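Local structure of hypothetical sugar kinase (Cytophaga hutchinsonii, 3R8E) at residues 22-27 against 80-85; 130-135 against 145-150; 154-159 against 175-180. The protein probably phosphorylates a sugar at the expense of ATP, as kinases of the ROK family do, with a fold built on ribonuclease H-like motifs. One frame throughout, in Å; residues are numbered along the deposited sequence.

Contact 1 of 3, residues 22-27 against 80-85; sequences LGIDVG and VGIGWP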
loop_
_atom_site.group_PDB
_atom_site.type_symbol
_atom_site.label_atom_id
_atom_site.label_comp_id
_atom_site.label_asym_id
_atom_site.label_seq_id
_atom_site.Cartn_x
_atom_site.Cartn_y
_atom_site.Cartn_z
ATOM N N LEU A 22 -16.779 16.428 -22.061
ATOM C CA LEU A 22 -16.810 15.096 -22.652
ATOM C C LEU A 22 -15.950 14.154 -21.813
ATOM O O LEU A 22 -14.758 14.392 -21.640
ATOM C CB LEU A 22 -16.338 15.105 -24.127
ATOM C CG LEU A 22 -16.111 13.743 -24.824
ATOM C CD1 LEU A 22 -17.375 12.876 -24.827
ATOM C CD2 LEU A 22 -15.617 13.940 -26.251
ATOM N N GLY A 23 -16.581 13.111 -21.291
ATOM C CA GLY A 23 -15.909 12.065 -20.532
ATOM C C GLY A 23 -15.824 10.825 -21.392
ATOM O O GLY A 23 -16.781 10.489 -22.104
ATOM N N ILE A 24 -14.657 10.176 -21.387
ATOM C CA ILE A 24 -14.407 8.969 -22.169
ATOM C C ILE A 24 -13.859 7.896 -21.239
ATOM O O ILE A 24 -12.902 8.151 -20.520
ATOM C CB ILE A 24 -13.457 9.236 -23.377
ATOM C CG1 ILE A 24 -14.074 10.255 -24.361
ATOM C CG2 ILE A 24 -13.107 7.929 -24.106
ATOM C CD1 ILE A 24 -13.117 10.834 -25.354
ATOM N N ASP A 25 -14.486 6.715 -21.236
ATOM C CA ASP A 25 -14.025 5.584 -20.435
ATOM C C ASP A 25 -13.633 4.451 -21.387
ATOM O O ASP A 25 -14.490 3.718 -21.886
ATOM C CB ASP A 25 -15.072 5.134 -19.403
ATOM C CG ASP A 25 -14.589 4.035 -18.467
ATOM O OD1 ASP A 25 -13.362 3.807 -18.400
ATOM O OD2 ASP A 25 -15.438 3.403 -17.803
ATOM N N VAL A 26 -12.327 4.333 -21.638
ATOM C CA VAL A 26 -11.745 3.338 -22.541
ATOM C C VAL A 26 -11.703 1.985 -21.819
ATOM O O VAL A 26 -11.273 1.916 -20.668
ATOM C CB VAL A 26 -10.340 3.794 -23.039
ATOM C CG1 VAL A 26 -9.666 2.740 -23.915
ATOM C CG2 VAL A 26 -10.413 5.128 -23.776
ATOM N N GLY A 27 -12.293 0.962 -22.451
ATOM C CA GLY A 27 -12.408 -0.390 -21.901
ATOM C C GLY A 27 -12.092 -1.520 -22.868
ATOM O O GLY A 27 -12.095 -1.323 -24.085
ATOM N N VAL A 80 -12.040 17.612 -22.480
ATOM C CA VAL A 80 -12.177 16.176 -22.732
ATOM C C VAL A 80 -11.278 15.403 -21.759
ATOM O O VAL A 80 -10.054 15.518 -21.838
ATOM C CB VAL A 80 -11.880 15.778 -24.210
ATOM C CG1 VAL A 80 -11.967 14.269 -24.409
ATOM C CG2 VAL A 80 -12.802 16.494 -25.199
ATOM N N GLY A 81 -11.900 14.622 -20.874
ATOM C CA GLY A 81 -11.204 13.767 -19.915
ATOM C C GLY A 81 -11.303 12.319 -20.341
ATOM O O GLY A 81 -12.389 11.860 -20.704
ATOM N N ILE A 82 -10.170 11.580 -20.321
ATOM C CA ILE A 82 -10.163 10.188 -20.784
ATOM C C ILE A 82 -9.535 9.264 -19.741
ATOM O O ILE A 82 -8.425 9.530 -19.284
ATOM C CB ILE A 82 -9.441 10.033 -22.163
ATOM C CG1 ILE A 82 -9.931 11.070 -23.200
ATOM C CG2 ILE A 82 -9.597 8.609 -22.704
ATOM C CD1 ILE A 82 -8.838 11.590 -24.174
ATOM N N GLY A 83 -10.263 8.200 -19.391
ATOM C CA GLY A 83 -9.809 7.163 -18.463
ATOM C C GLY A 83 -9.283 5.983 -19.256
ATOM O O GLY A 83 -9.911 5.576 -20.236
ATOM N N TRP A 84 -8.127 5.429 -18.856
ATOM C CA TRP A 84 -7.475 4.358 -19.611
ATOM C C TRP A 84 -7.327 3.031 -18.824
ATOM O O TRP A 84 -6.984 3.081 -17.633
ATOM C CB TRP A 84 -6.101 4.838 -20.080
ATOM C CG TRP A 84 -6.157 6.023 -20.998
ATOM C CD1 TRP A 84 -6.135 7.342 -20.646
ATOM C CD2 TRP A 84 -6.224 5.990 -22.427
ATOM N NE1 TRP A 84 -6.209 8.132 -21.773
ATOM C CE2 TRP A 84 -6.252 7.329 -22.878
ATOM C CE3 TRP A 84 -6.286 4.957 -23.372
ATOM C CZ2 TRP A 84 -6.302 7.658 -24.237
ATOM C CZ3 TRP A 84 -6.319 5.284 -24.720
ATOM C CH2 TRP A 84 -6.333 6.620 -25.138
ATOM N N PRO A 85 -7.636 1.861 -19.466
ATOM C CA PRO A 85 -7.627 0.572 -18.748
ATOM C C PRO A 85 -6.261 -0.103 -18.668
ATOM O O PRO A 85 -6.077 -1.242 -19.119
ATOM C CB PRO A 85 -8.612 -0.273 -19.560
ATOM C CG PRO A 85 -8.451 0.219 -20.950
ATOM C CD PRO A 85 -8.073 1.679 -20.866
#
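Parallel pairing of L22 to D25 with V80 to G83 joins two neighbouring strands of a ribonuclease H-like sheet, the first of which runs into the D-x-G-G-T sequence that forms a phosphate-binding loop in related kinases. The short strand axes differ in direction by only 11°, and four backbone hydrogen bonds fix the register. L22 O receives G81 N, I24 gives its N to G81 O and its O to G83 N, and V26 N closes the ladder on G83 O. The I24 O to G83 N bond is the straightest, 173° at the hydrogen and 2.9 Å long, whereas V26 N approaches G83 O tilted out of the carbonyl plane. On the face that helix 59-73 covers, L22 and V80 lie alongside each other, their CD2 and CG2 methyls 3.9 Å apart. I24 does the same with I82, CG2 to CG2 at 3.8 Å, while I24 CD1 reaches back to within 3.7 Å of V80 CG1. V26 ends this apolar row: with CG1 anti to the backbone N (chi1 176°), it sends CG1 against P85 CD, 3.6 Å away, and leaves CG2 3.7 Å from I82 CG2 and over the six-membered ring of W84, 4.3 Å from the centroid, a CH-pi contact. I82 CG2 lies on that same ring face, nearer the rim. Replacing V26 by an alanine would probably strip this methyl from the W84 face, open a gap beside I82 and remove support from P85. On the other face G23, G81 and G83 are bare; D25, the one side chain of the bridged pairs there, touches helix 127-138 and comes no nearer than 4.3 Å, OD1 to G83 O. Backbone bonds thus set the strand spacing, while branched side chains fill one face.

Contact 2 of 3, residues 130-135 against 145-150; sequences CAALGE and QTFILL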
loop_
_atom_site.group_PDB
_atom_site.type_symbol
_atom_site.label_atom_id
_atom_site.label_comp_id
_atom_site.label_asym_id
_atom_site.label_seq_id
_atom_site.Cartn_x
_atom_site.Cartn_y
_atom_site.Cartn_z
ATOM N N CYS A 130 -10.023 7.044 -12.097
ATOM C CA CYS A 130 -11.141 7.889 -12.540
ATOM C C CYS A 130 -12.400 7.519 -11.786
ATOM O O CYS A 130 -13.100 8.405 -11.321
ATOM C CB CYS A 130 -11.360 7.763 -14.040
ATOM S SG CYS A 130 -10.205 8.731 -15.025
ATOM N N ALA A 131 -12.686 6.212 -11.657
ATOM C CA ALA A 131 -13.890 5.734 -10.958
ATOM C C ALA A 131 -13.925 6.243 -9.506
ATOM O O ALA A 131 -14.978 6.690 -9.062
ATOM C CB ALA A 131 -13.964 4.218 -10.998
ATOM N N ALA A 132 -12.771 6.244 -8.798
ATOM C CA ALA A 132 -12.705 6.791 -7.432
ATOM C C ALA A 132 -13.013 8.288 -7.454
ATOM O O ALA A 132 -13.790 8.764 -6.630
ATOM C CB ALA A 132 -11.336 6.550 -6.821
ATOM N N LEU A 133 -12.436 9.026 -8.437
ATOM C CA LEU A 133 -12.679 10.464 -8.579
ATOM C C LEU A 133 -14.167 10.738 -8.898
ATOM O O LEU A 133 -14.725 11.722 -8.406
ATOM C CB LEU A 133 -11.754 11.058 -9.655
ATOM C CG LEU A 133 -11.662 12.585 -9.720
ATOM C CD1 LEU A 133 -11.029 13.173 -8.451
ATOM C CD2 LEU A 133 -10.878 13.023 -10.935
ATOM N N GLY A 134 -14.800 9.839 -9.660
ATOM C CA GLY A 134 -16.222 9.927 -9.991
ATOM C C GLY A 134 -17.083 9.831 -8.745
ATOM O O GLY A 134 -18.001 10.634 -8.549
ATOM N N GLU A 135 -16.756 8.859 -7.875
ATOM C CA GLU A 135 -17.445 8.645 -6.601
ATOM C C GLU A 135 -17.227 9.840 -5.685
ATOM O O GLU A 135 -18.164 10.276 -5.026
ATOM C CB GLU A 135 -16.960 7.347 -5.933
ATOM C CG GLU A 135 -17.606 6.087 -6.498
ATOM C CD GLU A 135 -19.091 5.874 -6.239
ATOM O OE1 GLU A 135 -19.659 6.542 -5.345
ATOM O OE2 GLU A 135 -19.678 4.999 -6.911
ATOM N N GLN A 145 -13.042 12.410 2.086
ATOM C CA GLN A 145 -11.655 12.764 1.798
ATOM C C GLN A 145 -10.700 11.596 1.575
ATOM O O GLN A 145 -9.807 11.708 0.730
ATOM C CB GLN A 145 -11.094 13.661 2.912
ATOM C CG GLN A 145 -11.770 15.040 2.993
ATOM C CD GLN A 145 -11.595 15.882 1.748
ATOM O OE1 GLN A 145 -12.493 16.006 0.908
ATOM N NE2 GLN A 145 -10.451 16.513 1.619
ATOM N N THR A 146 -10.824 10.524 2.365
ATOM C CA THR A 146 -9.877 9.413 2.296
ATOM C C THR A 146 -10.623 8.091 2.206
ATOM O O THR A 146 -11.278 7.687 3.168
ATOM C CB THR A 146 -8.936 9.481 3.515
ATOM O OG1 THR A 146 -8.323 10.780 3.539
ATOM C CG2 THR A 146 -7.855 8.389 3.493
ATOM N N PHE A 147 -10.527 7.420 1.047
ATOM C CA PHE A 147 -11.198 6.137 0.844
ATOM C C PHE A 147 -10.614 5.368 -0.315
ATOM O O PHE A 147 -9.942 5.938 -1.173
ATOM C CB PHE A 147 -12.719 6.328 0.595
ATOM C CG PHE A 147 -13.104 6.989 -0.711
ATOM C CD1 PHE A 147 -13.357 6.225 -1.849
ATOM C CD2 PHE A 147 -13.279 8.365 -0.786
ATOM C CE1 PHE A 147 -13.733 6.833 -3.050
ATOM C CE2 PHE A 147 -13.674 8.970 -1.985
ATOM C CZ PHE A 147 -13.889 8.198 -3.111
ATOM N N ILE A 148 -10.943 4.077 -0.374
ATOM C CA ILE A 148 -10.615 3.209 -1.498
ATOM C C ILE A 148 -11.921 2.763 -2.144
ATOM O O ILE A 148 -12.871 2.406 -1.439
ATOM C CB ILE A 148 -9.710 1.979 -1.139
ATOM C CG1 ILE A 148 -9.332 1.187 -2.424
ATOM C CG2 ILE A 148 -10.391 1.043 -0.122
ATOM C CD1 ILE A 148 -8.194 0.198 -2.265
ATOM N N LEU A 149 -11.959 2.799 -3.479
ATOM C CA LEU A 149 -13.046 2.246 -4.259
ATOM C C LEU A 149 -12.530 0.958 -4.863
ATOM O O LEU A 149 -11.564 0.999 -5.620
ATOM C CB LEU A 149 -13.577 3.212 -5.342
ATOM C CG LEU A 149 -14.529 2.594 -6.397
ATOM C CD1 LEU A 149 -15.804 2.089 -5.765
ATOM C CD2 LEU A 149 -14.894 3.595 -7.463
ATOM N N LEU A 150 -13.120 -0.178 -4.490
ATOM C CA LEU A 150 -12.790 -1.470 -5.081
ATOM C C LEU A 150 -13.866 -1.824 -6.082
ATOM O O LEU A 150 -15.021 -2.022 -5.688
ATOM C CB LEU A 150 -12.679 -2.602 -4.040
ATOM C CG LEU A 150 -11.480 -2.703 -3.144
ATOM C CD1 LEU A 150 -11.581 -3.984 -2.326
ATOM C CD2 LEU A 150 -10.191 -2.760 -3.947
#
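L149 and F147, two residues apart on one strand and turned to the same side, meet helix residues A131, A132 and E135 in different ways. L149 buries more against the helix than F147, 74 against 49 Å². Its CG is anti to the backbone N (chi1 168°), which sends CD2 forward onto the helix, 3.5 Å from A131 C. A131 CB lies 3.7 Å from this CD2, and from the next turn E135 CG approaches it at 3.8 Å, so one methyl is lodged between successive turns. The E135 chain crosses L149 at about a right angle and bends at chi2, presenting its methylene to the leucine, while its carboxylate OE2 accepts a hydrogen bond from L304 N. F147 meets the helix with the rim of its ring. Its CZ stands 3.6 Å from A132 O, which lies at the ring edge near the ring plane, and E135 CB comes to 4.3 Å from CZ obliquely. A132 CB touches both strand residues, 4.3 Å from L149 CB and, loosely, 4.5 Å from F147 CE1. The contact is thus made by van der Waals approach and has no polar bond of its own, with alanines letting the axes of helix segment 130-135 and strand segment 147-150 approach to 8.4 Å and cross at 119°. L265 of the adjacent strand touches both F147 and L149. Helix 127-138, which follows strand 121-126 of the first sheet, here packs on the middle strand of the second, an arrangement consistent with the paired ribonuclease H-like domains of the hexokinase and actin superfamily.

Contact 3 of 3, residues 154-159 against 175-180; sequences TGVGSG and TEVGHM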
loop_
_atom_site.group_PDB
_atom_site.type_symbol
_atom_site.label_atom_id
_atom_site.label_comp_id
_atom_site.label_asym_id
_atom_site.label_seq_id
_atom_site.Cartn_x
_atom_site.Cartn_y
_atom_site.Cartn_z
ATOM N N THR A 154 -14.744 -8.436 -13.724
ATOM C CA THR A 154 -13.942 -9.486 -14.370
ATOM C C THR A 154 -12.503 -9.343 -13.851
ATOM O O THR A 154 -11.855 -10.333 -13.510
ATOM C CB THR A 154 -14.069 -9.414 -15.900
ATOM O OG1 THR A 154 -13.643 -8.128 -16.347
ATOM C CG2 THR A 154 -15.488 -9.675 -16.377
ATOM N N GLY A 155 -12.072 -8.091 -13.722
ATOM C CA GLY A 155 -10.812 -7.699 -13.111
ATOM C C GLY A 155 -11.119 -6.904 -11.853
ATOM O O GLY A 155 -12.248 -6.427 -11.681
ATOM N N VAL A 156 -10.145 -6.790 -10.947
ATOM C CA VAL A 156 -10.317 -6.012 -9.724
ATOM C C VAL A 156 -9.580 -4.698 -9.926
ATOM O O VAL A 156 -8.359 -4.684 -10.086
ATOM C CB VAL A 156 -9.881 -6.757 -8.429
ATOM C CG1 VAL A 156 -9.966 -5.839 -7.206
ATOM C CG2 VAL A 156 -10.731 -8.002 -8.210
ATOM N N GLY A 157 -10.348 -3.622 -9.981
ATOM C CA GLY A 157 -9.814 -2.280 -10.145
ATOM C C GLY A 157 -9.936 -1.522 -8.843
ATOM O O GLY A 157 -10.819 -1.822 -8.029
ATOM N N SER A 158 -9.044 -0.547 -8.624
ATOM C CA SER A 158 -9.095 0.262 -7.413
ATOM C C SER A 158 -8.589 1.662 -7.660
ATOM O O SER A 158 -7.710 1.872 -8.493
ATOM C CB SER A 158 -8.299 -0.380 -6.281
ATOM O OG SER A 158 -6.965 -0.639 -6.680
ATOM N N GLY A 159 -9.153 2.596 -6.921
ATOM C CA GLY A 159 -8.787 3.997 -6.956
ATOM C C GLY A 159 -8.841 4.486 -5.531
ATOM O O GLY A 159 -9.704 4.045 -4.766
ATOM N N THR A 175 -1.836 1.728 -6.637
ATOM C CA THR A 175 -3.057 0.987 -6.291
ATOM C C THR A 175 -3.539 0.021 -7.397
ATOM O O THR A 175 -4.722 0.023 -7.773
ATOM C CB THR A 175 -4.174 1.952 -5.834
ATOM O OG1 THR A 175 -4.447 2.897 -6.868
ATOM C CG2 THR A 175 -3.810 2.700 -4.559
ATOM N N GLU A 176 -2.631 -0.862 -7.843
ATOM C CA GLU A 176 -2.927 -1.961 -8.769
ATOM C C GLU A 176 -3.181 -3.193 -7.890
ATOM O O GLU A 176 -2.428 -4.167 -7.930
ATOM C CB GLU A 176 -1.767 -2.156 -9.766
ATOM C CG GLU A 176 -1.776 -1.120 -10.883
ATOM C CD GLU A 176 -2.888 -1.267 -11.908
ATOM O OE1 GLU A 176 -3.495 -2.359 -11.986
ATOM O OE2 GLU A 176 -3.149 -0.287 -12.639
ATOM N N VAL A 177 -4.233 -3.112 -7.047
ATOM C CA VAL A 177 -4.505 -4.093 -5.991
ATOM C C VAL A 177 -5.020 -5.437 -6.519
ATOM O O VAL A 177 -4.880 -6.441 -5.821
ATOM C CB VAL A 177 -5.411 -3.564 -4.847
ATOM C CG1 VAL A 177 -4.963 -2.186 -4.357
ATOM C CG2 VAL A 177 -6.874 -3.559 -5.244
ATOM N N GLY A 178 -5.560 -5.460 -7.737
ATOM C CA GLY A 178 -6.034 -6.701 -8.346
ATOM C C GLY A 178 -4.927 -7.727 -8.491
ATOM O O GLY A 178 -5.177 -8.935 -8.446
ATOM N N HIS A 179 -3.677 -7.247 -8.619
ATOM C CA HIS A 179 -2.519 -8.111 -8.827
ATOM C C HIS A 179 -1.744 -8.428 -7.542
ATOM O O HIS A 179 -0.696 -9.078 -7.617
ATOM C CB HIS A 179 -1.606 -7.493 -9.884
ATOM C CG HIS A 179 -2.334 -7.192 -11.159
ATOM N ND1 HIS A 179 -2.665 -8.195 -12.055
ATOM C CD2 HIS A 179 -2.828 -6.018 -11.615
ATOM C CE1 HIS A 179 -3.338 -7.602 -13.028
ATOM N NE2 HIS A 179 -3.456 -6.289 -12.812
HETATM N N MSE A 180 -2.275 -8.034 -6.366
HETATM C CA MSE A 180 -1.655 -8.377 -5.084
HETATM C C MSE A 180 -1.745 -9.876 -4.837
HETATM O O MSE A 180 -2.698 -10.519 -5.293
HETATM C CB MSE A 180 -2.334 -7.629 -3.929
HETATM C CG MSE A 180 -2.036 -6.154 -3.917
HETATM SE SE MSE A 180 -3.120 -5.316 -2.539
HETATM C CE MSE A 180 -1.956 -5.575 -1.072
HETATM O O HOH W 1 -5.806 -3.610 -10.096
HETATM O O HOH W 2 -5.411 2.294 -9.572
HETATM O O HOH W 3 -6.691 -0.857 -10.304
#
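V156 meets G178 at the first touching point of a strand and a loop whose end-to-end directions, taken from CA 156 to 159 and from CA 175 to 178, are 168° apart. V156 O lies 3.5 Å from G178 CA, a CA-H...O contact, and the V156 side chain brings CB against the same carbon. The fit is close, because a CB built on G178 would fall 2.5 Å from V156 O, a clash. Water 1 bridges the two backbones: it stands 2.8 Å from V156 O, to which it can donate, and accepts from G178 N at 3.0 Å. E176 OE1 is a further possible acceptor, and not all its acceptors can be served at once. Beyond G157, S158 points at the loop. In the conformer described, its OG sits between the backbone N and the carbonyl carbon (chi1 55°), 2.6 Å from T175 O and close to both methyls of V177. The S158 backbone is met by water on both polar atoms. Its N donates to water 3 at 2.9 Å, and that water makes a weak link to T175 O. Water 2 can donate to S158 O, 2.6 Å away, and is 2.9 Å from T175 OG1. At G159 the contact ends, with CA merely nearing the T175 hydroxyl. T175 and E176 also form backbone hydrogen bonds with the second subunit, and R257 of that subunit packs on E176 and H179. Within the loop, E176 OE1 lies in the plane of the H179 ring at its edge. The glycine-rich strand and the E-x-G-H sequence of the loop are ROK family signatures, and the latter lines the sugar site in relatives, so a similar place is probable here.

How the contacts relate
All three contacts are largely buried, but they differ in chemistry. Contact 1 is a strand pair bound by direct backbone bonds, contact 2 a helix on a sheet held by apolar fit, and contact 3 a strand and loop that touch directly at V156 and S158 and are also linked by three waters, beside the second subunit. Contacts 2 and 3 share a sheet: L149 N lies 2.9 Å from G159 O, a probable hydrogen bond between adjacent strands, and L150 packs on V177. The helix of contact 2 also reaches contact 1, C130 SG lying 3.8 Å from G83 CA, and thus sits between the two sheets. Contacts 1 and 3 do not touch, their nearest atoms being about 7 Å apart.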